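Local structure of Bak protein (Grouper iridovirus, 5VMN) at residues C21-T24 with R25-S29; P51-L54 with E55-N58; G64-W68 with G69-I73; D105-S108 with N109-S113. The protein inhibits apoptosis of the infected host cell as a viral Bcl-2 protein, exclusively sequestering the pro-apoptotic protein Bim. One frame throughout, in Å; residues are numbered along the deposited sequence.

The four contacts follow one another along a single all-helical chain of Bcl-2 type. Interaction 1 opens helix 22-37, interaction 2 opens helix 53-60, interaction 3 leads from a loop into helix 68-84, and interaction 4 lies within helix 105-113. Interactions 1 and 2 sit on opposite sides of the chain's centre, with their own centres about 22 Å apart. Interactions 3 and 4 are neighbours, about 12 Å between centres, and touch through Trp110 against Leu66, Asn67, Trp68 and Ile71. Interaction 1 reaches interaction 3, where Ile27 meets Leu72. Helix 68-84 thus joins both ends of the set. The BH1 signature lies at its start, and the BH2 signature begins at the end of helix 105-113.

Interaction 1 (C21-T24 with R25-S29); sequences CPLT and REIHS. With EDO (1,2-ethanediol), chain N; NO3 (nitrate ion), chain B.
Leu23 and Ile27 lie one turn apart at the start of helix 22-37, an amino-terminal helix of the Bcl-2 fold. The methyl CD1 of Leu23 meets the inner branch carbon CG1 of Ile27 at 4.3 Å. Leu23 sends CG anti to its backbone N (chi1 178°), which carries CD1 forward, toward the following turn and Ile27. Trp117 and Cys120 of helix 116-122 pack on Ile27, and Ala121 of the same helix touches Leu23. The helix is capped by Cys21 at the N-cap position. Its sulfur takes the N-H of Thr24 in a long, weak bond, Thr24 N to Cys21 SG 3.6 Å. Backbone bonds then begin at once: Arg25 N reaches Cys21 O at 2.9 Å, and Glu26, Ile27 and His28 continue the series. The Arg25 side chain leads away from the first turn. Beside it a molecule of 1,2-ethanediol links two residues: its O1 donates to Arg25 O, and its O2 is hydrogen-bonded to His28 ND1 at 2.8 Å, at the ring edge. A nitrate ion sits at the helix start, where Leu23 N donates a hydrogen bond to nitrate O1 at 3.0 Å. Cys21 SG lies 3.1 Å from that same nitrate O1.

Interaction 2 (P51-L54 with E55-N58); sequences PNIL and EIGN
Asn52 leans against Glu55 just ahead of helix 53-60. Asn52 CB is 4.0 Å from Glu55 CB, a plain methylene contact. With CG anti to the backbone N (chi1 -170°), the next atom moves closer: Asn52 CG is 3.5 Å from Glu55 CB. At the tip the amide splits the work. Asn52 OD1 accepts the backbone N-H of Glu55, N to OD1 3.1 Å, with an angle of 164° at the hydrogen. The bond is straight on the donor side, but the donor stands well above the plane of the amide, 58° out of it. ND2 turns to the Glu55 carboxylate. Asn52 ND2 comes within 3.4 Å of Glu55 OE2, but the angle is too poor for a hydrogen bond. The two side chains cross at about a right angle. The OD1 bond makes Asn52 the N-cap of this helix: it takes up an N-H of the first turn that has no earlier helical carbonyl to meet. Gln97 of helix 88-103 adds a second grip at this helix start, its OE1 accepting from Ile53 N. The backbone series opens with Ile56 N bonded to Asn52 O, followed by Gly57 and Asn58. On the inner side Ile53 CD1 faces Ile56 CD1 at 4.3 Å, and Tyr81 and Leu74 of helix 68-84 pack on these two isoleucines in turn. Leu54 and Asn58 lie side by side and point the same way. Leu54 CD1 rests 3.8 Å from Asn58 ND2, while Asn58 OD1 is hydrogen-bonded to Gln104 NE2.

Interaction 3 (G64-W68 with G69-I73); sequences GNLNW and GRILI. With EDO (1,2-ethanediol), chain K; NO3 (nitrate ion), chain D.
Asn67 OD1 is gripped by the N-H of Arg70, N to OD1 2.9 Å, and O1 of a 1,2-ethanediol adds a weak bond to it. Asn67 CG stands between the backbone N and the carbonyl carbon (chi1 60°), which lets OD1 face the N-H groups at the start of helix 68-84 and makes Asn67 its N-cap. The amide's other end, ND2, donates to O2 and O3 of a nitrate ion. Asn67 ND2 also donates to a water at 3.0 Å, and the same water accepts from Arg70 NE, in the plane of the guanidinium and at its edge. The ethanediol uses the helix start as well, taking Trp68 N on its O2 and Gly69 N on its O1. Asn67 to Arg70 spell NWGR, the BH1 signature of the Bcl-2 family. On the buried side Ile71 is wedged between two residues of 64-68. Leu66 crosses it at about a right angle, Leu66 CD1 to Ile71 CG1 at 3.8 Å. Trp68 runs alongside it, Trp68 CZ3 to Ile71 CD1 at 3.6 Å, and Trp68 NE1 is held by Asn114 O. Arg70 stretches out from CG to NE and ends in a salt bridge from NH2 to Asp63 OD2. The nitrate is bonded by Asn67 ND2, and its O2 lies 3.8 Å from Arg70 NH2, close enough for the guanidinium probably to favour its charge. Here Arg70 pairs with Asp63 of its own chain; in relatives the arginine of this motif commonly pairs with an acidic residue of a bound BH3 helix.

Interaction 4 (D105-S108 with N109-S113); sequences DAIS and NWIAS
Asn109 folds back onto the carbonyl of Asp105, one turn earlier in helix 105-113. Asn109 N donates to Asp105 O at 2.9 Å. The side chain follows the same route, since CG lies beside the backbone N (chi1 -73°), and Asn109 CG comes to 3.1 Å from Asp105 O. The amide itself makes no bond there: ND2 is near Asp105 O, but the angle is poor. The next rungs are Trp110 to Ala106, Ile111 to Ile107 and Ala112 to Ser108. Of these Trp110 N to Ala106 O is the most bent, 146° at the hydrogen. On the inner side Ile107 CG2 and Ile111 CD1 meet at 4.3 Å. Phe102 of helix 88-103 packs on both, and Phe101 on Ile107. Trp110 and Ile111 open the BH2 signature of Bcl-2 proteins, which runs on to Trp117, and they border the helix that begins with the BH1 signature. Trp110 throws its ring out from the helix, CG anti to the backbone N (chi1 -175°). Only its CB stays near the preceding turn, Trp110 CB 3.4 Å from Ala106 O. The ring reaches Trp68, which it meets edge-to-face, and touches Leu66 and Ile71. Trp110 CZ3 lies against Ile71 CD1. Further along, Trp110 O accepts from Asn114 ND2, and Ser113 N donates to Asn109 O at 3.0 Å.

Interaction 1 (C21-T24 with R25-S29)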
loop_
_atom_site.group_PDB
_atom_site.type_symbol
_atom_site.label_atom_id
_atom_site.label_comp_id
_atom_site.label_asym_id
_atom_site.label_seq_id
_atom_site.Cartn_x
_atom_site.Cartn_y
_atom_site.Cartn_z
ATOM N N CYS A 21 7.573 -8.555 -9.600
ATOM C CA CYS A 21 8.113 -7.953 -10.826
ATOM C C CYS A 21 8.965 -6.764 -10.430
ATOM O O CYS A 21 8.907 -6.298 -9.299
ATOM C CB CYS A 21 6.984 -7.527 -11.756
ATOM S SG CYS A 21 5.976 -6.202 -11.102
ATOM N N PRO A 22 9.767 -6.227 -11.352
ATOM C CA PRO A 22 10.718 -5.190 -10.940
ATOM C C PRO A 22 10.060 -3.987 -10.296
ATOM O O PRO A 22 10.574 -3.454 -9.295
ATOM C CB PRO A 22 11.433 -4.844 -12.268
ATOM C CG PRO A 22 11.285 -6.028 -13.081
ATOM C CD PRO A 22 10.036 -6.717 -12.718
ATOM N N LEU A 23 8.910 -3.557 -10.812
ATOM C CA LEU A 23 8.263 -2.387 -10.242
ATOM C C LEU A 23 7.782 -2.685 -8.839
ATOM O O LEU A 23 7.988 -1.884 -7.923
ATOM C CB LEU A 23 7.096 -1.953 -11.111
ATOM C CG LEU A 23 6.285 -0.756 -10.625
ATOM C CD1 LEU A 23 7.148 0.448 -10.375
ATOM C CD2 LEU A 23 5.259 -0.397 -11.696
ATOM N N THR A 24 7.149 -3.835 -8.652
ATOM C CA THR A 24 6.658 -4.172 -7.313
ATOM C C THR A 24 7.823 -4.321 -6.340
ATOM O O THR A 24 7.745 -3.870 -5.190
ATOM C CB THR A 24 5.815 -5.439 -7.395
ATOM O OG1 THR A 24 4.678 -5.150 -8.219
ATOM C CG2 THR A 24 5.315 -5.852 -6.037
ATOM N N ARG A 25 8.935 -4.914 -6.799
ATOM C CA ARG A 25 10.112 -5.068 -5.951
ATOM C C ARG A 25 10.662 -3.719 -5.521
ATOM O O ARG A 25 11.089 -3.547 -4.373
ATOM C CB ARG A 25 11.190 -5.884 -6.684
ATOM C CG ARG A 25 12.434 -6.159 -5.836
ATOM C CD ARG A 25 13.433 -7.077 -6.517
ATOM N NE ARG A 25 12.846 -8.326 -7.001
ATOM C CZ ARG A 25 12.507 -9.356 -6.232
ATOM N NH1 ARG A 25 12.667 -9.311 -4.913
ATOM N NH2 ARG A 25 11.984 -10.443 -6.789
ATOM N N GLU A 26 10.704 -2.743 -6.436
ATOM C CA GLU A 26 11.212 -1.427 -6.048
ATOM C C GLU A 26 10.248 -0.718 -5.095
ATOM O O GLU A 26 10.679 -0.047 -4.149
ATOM C CB GLU A 26 11.482 -0.560 -7.289
ATOM C CG GLU A 26 12.233 0.727 -6.976
ATOM C CD GLU A 26 13.603 0.479 -6.357
ATOM O OE1 GLU A 26 14.138 1.383 -5.687
ATOM O OE2 GLU A 26 14.144 -0.625 -6.546
ATOM N N ILE A 27 8.948 -0.858 -5.308
ATOM C CA ILE A 27 8.007 -0.278 -4.354
ATOM C C ILE A 27 8.195 -0.916 -2.987
ATOM O O ILE A 27 8.115 -0.241 -1.956
ATOM C CB ILE A 27 6.565 -0.424 -4.851
ATOM C CG1 ILE A 27 6.367 0.350 -6.155
ATOM C CG2 ILE A 27 5.559 0.038 -3.777
ATOM C CD1 ILE A 27 6.647 1.844 -6.097
ATOM N N HIS A 28 8.446 -2.218 -2.955
ATOM C CA HIS A 28 8.710 -2.909 -1.687
ATOM C C HIS A 28 9.915 -2.305 -0.974
ATOM O O HIS A 28 9.876 -2.017 0.229
ATOM C CB HIS A 28 8.911 -4.390 -1.986
ATOM C CG HIS A 28 9.017 -5.272 -0.787
ATOM N ND1 HIS A 28 10.222 -5.583 -0.196
ATOM C CD2 HIS A 28 8.069 -5.955 -0.100
ATOM C CE1 HIS A 28 10.010 -6.411 0.815
ATOM N NE2 HIS A 28 8.716 -6.654 0.891
ATOM N N SER A 29 10.995 -2.089 -1.712
ATOM C CA SER A 29 12.174 -1.455 -1.150
ATOM C C SER A 29 11.854 -0.074 -0.582
ATOM O O SER A 29 12.284 0.257 0.533
ATOM C CB SER A 29 13.269 -1.377 -2.235
ATOM O OG SER A 29 14.393 -0.647 -1.768
HETATM C C1 EDO N . 12.737 -5.964 -2.208
HETATM O O1 EDO N . 13.389 -4.916 -2.922
HETATM C C2 EDO N . 13.136 -5.757 -0.768
HETATM O O2 EDO N . 12.748 -4.419 -0.468
HETATM N N NO3 B . 7.610 -3.639 -14.159
HETATM O O1 NO3 B . 7.516 -4.549 -13.282
HETATM O O2 NO3 B . 8.543 -2.770 -14.045
HETATM O O3 NO3 B . 6.776 -3.562 -15.112
#

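Interaction 2 (P51-L54 with E55-N58)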
loop_
_atom_site.group_PDB
_atom_site.type_symbol
_atom_site.label_atom_id
_atom_site.label_comp_id
_atom_site.label_asym_id
_atom_site.label_seq_id
_atom_site.Cartn_x
_atom_site.Cartn_y
_atom_site.Cartn_z
ATOM N N PRO A 51 -7.400 -5.576 11.234
ATOM C CA PRO A 51 -7.086 -4.602 10.181
ATOM C C PRO A 51 -8.318 -4.037 9.488
ATOM O O PRO A 51 -9.262 -4.764 9.158
ATOM C CB PRO A 51 -6.255 -5.410 9.180
ATOM C CG PRO A 51 -6.535 -6.812 9.458
ATOM C CD PRO A 51 -6.879 -6.916 10.925
ATOM N N ASN A 52 -8.255 -2.723 9.181
ATOM C CA ASN A 52 -9.207 -2.128 8.233
ATOM C C ASN A 52 -8.421 -1.174 7.345
ATOM O O ASN A 52 -8.333 0.027 7.611
ATOM C CB ASN A 52 -10.350 -1.420 8.931
ATOM C CG ASN A 52 -11.438 -1.022 7.968
ATOM O OD1 ASN A 52 -11.192 -0.842 6.781
ATOM N ND2 ASN A 52 -12.649 -0.878 8.478
ATOM N N ILE A 53 -7.813 -1.729 6.293
ATOM C CA ILE A 53 -6.875 -0.938 5.504
ATOM C C ILE A 53 -7.607 0.149 4.737
ATOM O O ILE A 53 -7.033 1.219 4.478
ATOM C CB ILE A 53 -6.075 -1.829 4.548
ATOM C CG1 ILE A 53 -5.405 -2.990 5.291
ATOM C CG2 ILE A 53 -5.056 -1.008 3.794
ATOM C CD1 ILE A 53 -4.512 -2.589 6.397
ATOM N N LEU A 54 -8.836 -0.120 4.291
ATOM C CA LEU A 54 -9.590 0.917 3.595
ATOM C C LEU A 54 -9.807 2.126 4.491
ATOM O O LEU A 54 -9.589 3.269 4.073
ATOM C CB LEU A 54 -10.921 0.353 3.098
ATOM C CG LEU A 54 -11.849 1.338 2.409
ATOM C CD1 LEU A 54 -11.152 1.928 1.195
ATOM C CD2 LEU A 54 -13.121 0.611 2.009
ATOM N N GLU A 55 -10.175 1.887 5.746
ATOM C CA GLU A 55 -10.354 2.974 6.699
ATOM C C GLU A 55 -9.049 3.721 6.914
ATOM O O GLU A 55 -9.032 4.957 6.954
ATOM C CB GLU A 55 -10.867 2.432 8.034
ATOM C CG GLU A 55 -11.048 3.503 9.066
ATOM C CD GLU A 55 -11.681 2.997 10.351
ATOM O OE1 GLU A 55 -11.366 3.553 11.425
ATOM O OE2 GLU A 55 -12.487 2.048 10.276
ATOM N N ILE A 56 -7.948 2.988 7.074
ATOM C CA ILE A 56 -6.655 3.643 7.312
ATOM C C ILE A 56 -6.260 4.506 6.122
ATOM O O ILE A 56 -5.842 5.655 6.289
ATOM C CB ILE A 56 -5.571 2.601 7.613
ATOM C CG1 ILE A 56 -5.892 1.881 8.920
ATOM C CG2 ILE A 56 -4.202 3.297 7.748
ATOM C CD1 ILE A 56 -4.995 0.689 9.171
ATOM N N GLY A 57 -6.433 3.985 4.905
ATOM C CA GLY A 57 -6.106 4.768 3.720
ATOM C C GLY A 57 -6.969 6.009 3.606
ATOM O O GLY A 57 -6.473 7.103 3.334
ATOM N N ASN A 58 -8.261 5.871 3.863
ATOM C CA ASN A 58 -9.113 7.043 3.822
ATOM C C ASN A 58 -8.794 8.000 4.960
ATOM O O ASN A 58 -8.939 9.213 4.796
ATOM C CB ASN A 58 -10.582 6.631 3.822
ATOM C CG ASN A 58 -11.017 6.099 2.464
ATOM O OD1 ASN A 58 -10.347 6.327 1.455
ATOM N ND2 ASN A 58 -12.128 5.396 2.433
#

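Interaction 3 (G64-W68 with G69-I73)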
loop_
_atom_site.group_PDB
_atom_site.type_symbol
_atom_site.label_atom_id
_atom_site.label_comp_id
_atom_site.label_asym_id
_atom_site.label_seq_id
_atom_site.Cartn_x
_atom_site.Cartn_y
_atom_site.Cartn_z
ATOM N N GLY A 64 -7.503 15.995 2.670
ATOM C CA GLY A 64 -7.709 16.304 1.273
ATOM C C GLY A 64 -6.448 16.339 0.446
ATOM O O GLY A 64 -6.501 16.748 -0.716
ATOM N N ASN A 65 -5.324 15.915 1.006
ATOM C CA ASN A 65 -4.056 15.864 0.296
ATOM C C ASN A 65 -3.600 14.422 0.185
ATOM O O ASN A 65 -4.051 13.547 0.923
ATOM C CB ASN A 65 -3.000 16.705 1.023
ATOM C CG ASN A 65 -3.402 18.155 1.127
ATOM O OD1 ASN A 65 -3.875 18.733 0.155
ATOM N ND2 ASN A 65 -3.265 18.741 2.315
ATOM N N LEU A 66 -2.704 14.181 -0.762
ATOM C CA LEU A 66 -2.083 12.878 -0.918
ATOM C C LEU A 66 -0.681 13.108 -1.454
ATOM O O LEU A 66 -0.437 14.074 -2.181
ATOM C CB LEU A 66 -2.885 11.976 -1.863
ATOM C CG LEU A 66 -2.414 10.530 -2.038
ATOM C CD1 LEU A 66 -2.239 9.845 -0.707
ATOM C CD2 LEU A 66 -3.419 9.787 -2.927
ATOM N N ASN A 67 0.236 12.224 -1.086
ATOM C CA ASN A 67 1.576 12.255 -1.664
ATOM C C ASN A 67 2.150 10.858 -1.549
ATOM O O ASN A 67 1.567 9.978 -0.915
ATOM C CB ASN A 67 2.458 13.318 -0.992
ATOM C CG ASN A 67 2.637 13.083 0.516
ATOM O OD1 ASN A 67 3.084 12.022 0.929
ATOM N ND2 ASN A 67 2.338 14.093 1.320
ATOM N N TRP A 68 3.280 10.630 -2.222
ATOM C CA TRP A 68 3.781 9.262 -2.289
ATOM C C TRP A 68 4.250 8.765 -0.929
ATOM O O TRP A 68 4.173 7.569 -0.647
ATOM C CB TRP A 68 4.922 9.145 -3.314
ATOM C CG TRP A 68 4.430 9.203 -4.744
ATOM C CD1 TRP A 68 4.680 10.172 -5.689
ATOM C CD2 TRP A 68 3.582 8.245 -5.376
ATOM N NE1 TRP A 68 4.034 9.851 -6.864
ATOM C CE2 TRP A 68 3.376 8.668 -6.705
ATOM C CE3 TRP A 68 3.006 7.053 -4.959
ATOM C CZ2 TRP A 68 2.584 7.958 -7.593
ATOM C CZ3 TRP A 68 2.239 6.341 -5.854
ATOM C CH2 TRP A 68 2.038 6.799 -7.159
ATOM N N GLY A 69 4.742 9.656 -0.072
ATOM C CA GLY A 69 5.122 9.229 1.261
ATOM C C GLY A 69 3.943 8.676 2.048
ATOM O O GLY A 69 4.051 7.645 2.723
ATOM N N ARG A 70 2.800 9.340 1.964
ATOM C CA ARG A 70 1.607 8.820 2.626
ATOM C C ARG A 70 1.204 7.466 2.058
ATOM O O ARG A 70 0.779 6.574 2.806
ATOM C CB ARG A 70 0.464 9.813 2.484
ATOM C CG ARG A 70 0.680 11.086 3.237
ATOM C CD ARG A 70 -0.569 11.904 3.234
ATOM N NE ARG A 70 -0.371 13.233 3.782
ATOM C CZ ARG A 70 -1.356 14.101 3.979
ATOM N NH1 ARG A 70 -2.603 13.761 3.699
ATOM N NH2 ARG A 70 -1.093 15.312 4.434
ATOM N N ILE A 71 1.336 7.282 0.741
ATOM C CA ILE A 71 1.020 5.989 0.154
ATOM C C ILE A 71 1.962 4.920 0.705
ATOM O O ILE A 71 1.535 3.805 1.032
ATOM C CB ILE A 71 1.074 6.083 -1.384
ATOM C CG1 ILE A 71 -0.173 6.829 -1.854
ATOM C CG2 ILE A 71 1.187 4.711 -2.007
ATOM C CD1 ILE A 71 -0.211 7.151 -3.341
ATOM N N LEU A 72 3.255 5.246 0.831
ATOM C CA LEU A 72 4.200 4.257 1.314
ATOM C C LEU A 72 3.973 3.959 2.797
ATOM O O LEU A 72 4.194 2.824 3.230
ATOM C CB LEU A 72 5.632 4.725 1.046
ATOM C CG LEU A 72 6.020 4.734 -0.437
ATOM C CD1 LEU A 72 7.335 5.509 -0.627
ATOM C CD2 LEU A 72 6.174 3.331 -0.962
ATOM N N ILE A 73 3.508 4.941 3.565
ATOM C CA ILE A 73 3.130 4.678 4.962
ATOM C C ILE A 73 1.957 3.713 4.998
ATOM O O ILE A 73 1.962 2.737 5.749
ATOM C CB ILE A 73 2.825 5.984 5.694
ATOM C CG1 ILE A 73 4.116 6.776 5.943
ATOM C CG2 ILE A 73 2.092 5.715 7.009
ATOM C CD1 ILE A 73 3.861 8.189 6.411
HETATM C C1 EDO K . 6.133 13.179 -2.323
HETATM O O1 EDO K . 5.829 12.333 -1.175
HETATM C C2 EDO K . 5.447 12.783 -3.638
HETATM O O2 EDO K . 4.034 13.117 -3.778
HETATM N N NO3 D . 0.676 17.174 0.569
HETATM O O1 NO3 D . -0.032 18.206 0.364
HETATM O O2 NO3 D . 1.103 16.910 1.727
HETATM O O3 NO3 D . 0.962 16.410 -0.397
HETATM O O HOH W 1 2.341 14.163 4.292
#

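Interaction 4 (D105-S108 with N109-S113)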
loop_
_atom_site.group_PDB
_atom_site.type_symbol
_atom_site.label_atom_id
_atom_site.label_comp_id
_atom_site.label_asym_id
_atom_site.label_seq_id
_atom_site.Cartn_x
_atom_site.Cartn_y
_atom_site.Cartn_z
ATOM N N ASP A 105 -11.926 6.319 -7.142
ATOM C CA ASP A 105 -11.657 7.186 -8.287
ATOM C C ASP A 105 -10.634 8.271 -7.938
ATOM O O ASP A 105 -9.718 8.553 -8.724
ATOM C CB ASP A 105 -12.966 7.806 -8.780
ATOM C CG ASP A 105 -13.806 6.834 -9.619
ATOM O OD1 ASP A 105 -13.302 5.744 -9.971
ATOM O OD2 ASP A 105 -14.974 7.165 -9.931
ATOM N N ALA A 106 -10.757 8.884 -6.757
ATOM C CA ALA A 106 -9.872 10.001 -6.444
ATOM C C ALA A 106 -8.437 9.520 -6.254
ATOM O O ALA A 106 -7.489 10.214 -6.637
ATOM C CB ALA A 106 -10.368 10.744 -5.201
ATOM N N ILE A 107 -8.261 8.340 -5.662
ATOM C CA ILE A 107 -6.924 7.796 -5.440
ATOM C C ILE A 107 -6.295 7.400 -6.765
ATOM O O ILE A 107 -5.136 7.732 -7.058
ATOM C CB ILE A 107 -6.985 6.592 -4.487
ATOM C CG1 ILE A 107 -7.675 6.948 -3.167
ATOM C CG2 ILE A 107 -5.575 6.045 -4.195
ATOM C CD1 ILE A 107 -7.046 8.120 -2.403
ATOM N N SER A 108 -7.056 6.662 -7.577
ATOM C CA SER A 108 -6.592 6.226 -8.887
ATOM C C SER A 108 -6.204 7.421 -9.758
ATOM O O SER A 108 -5.168 7.409 -10.429
ATOM C CB SER A 108 -7.703 5.411 -9.558
ATOM O OG SER A 108 -7.261 4.869 -10.776
ATOM N N ASN A 109 -7.055 8.446 -9.778
ATOM C CA ASN A 109 -6.783 9.650 -10.555
ATOM C C ASN A 109 -5.542 10.372 -10.044
ATOM O O ASN A 109 -4.781 10.947 -10.836
ATOM C CB ASN A 109 -7.987 10.594 -10.501
ATOM C CG ASN A 109 -9.158 10.103 -11.326
ATOM O OD1 ASN A 109 -9.036 9.158 -12.108
ATOM N ND2 ASN A 109 -10.304 10.760 -11.165
ATOM N N TRP A 110 -5.336 10.380 -8.724
ATOM C CA TRP A 110 -4.156 11.035 -8.168
ATOM C C TRP A 110 -2.893 10.309 -8.623
ATOM O O TRP A 110 -1.925 10.938 -9.070
ATOM C CB TRP A 110 -4.248 11.105 -6.620
ATOM C CG TRP A 110 -3.088 11.889 -6.036
ATOM C CD1 TRP A 110 -3.055 13.224 -5.733
ATOM C CD2 TRP A 110 -1.786 11.389 -5.761
ATOM N NE1 TRP A 110 -1.810 13.579 -5.280
ATOM C CE2 TRP A 110 -1.010 12.471 -5.298
ATOM C CE3 TRP A 110 -1.189 10.135 -5.879
ATOM C CZ2 TRP A 110 0.319 12.335 -4.972
ATOM C CZ3 TRP A 110 0.123 10.006 -5.531
ATOM C CH2 TRP A 110 0.862 11.099 -5.081
ATOM N N ILE A 111 -2.889 8.980 -8.536
ATOM C CA ILE A 111 -1.717 8.225 -8.954
ATOM C C ILE A 111 -1.407 8.514 -10.415
ATOM O O ILE A 111 -0.250 8.736 -10.792
ATOM C CB ILE A 111 -1.936 6.724 -8.697
ATOM C CG1 ILE A 111 -1.899 6.448 -7.175
ATOM C CG2 ILE A 111 -0.890 5.896 -9.413
ATOM C CD1 ILE A 111 -2.316 5.030 -6.814
ATOM N N ALA A 112 -2.434 8.524 -11.256
ATOM C CA ALA A 112 -2.204 8.731 -12.687
ATOM C C ALA A 112 -1.745 10.147 -13.002
ATOM O O ALA A 112 -1.069 10.365 -14.015
ATOM C CB ALA A 112 -3.479 8.412 -13.456
ATOM N N SER A 113 -2.120 11.123 -12.187
ATOM C CA SER A 113 -1.724 12.501 -12.448
ATOM C C SER A 113 -0.448 12.885 -11.716
ATOM O O SER A 113 0.020 14.011 -11.869
ATOM C CB SER A 113 -2.863 13.463 -12.057
ATOM O OG SER A 113 -3.004 13.533 -10.661
#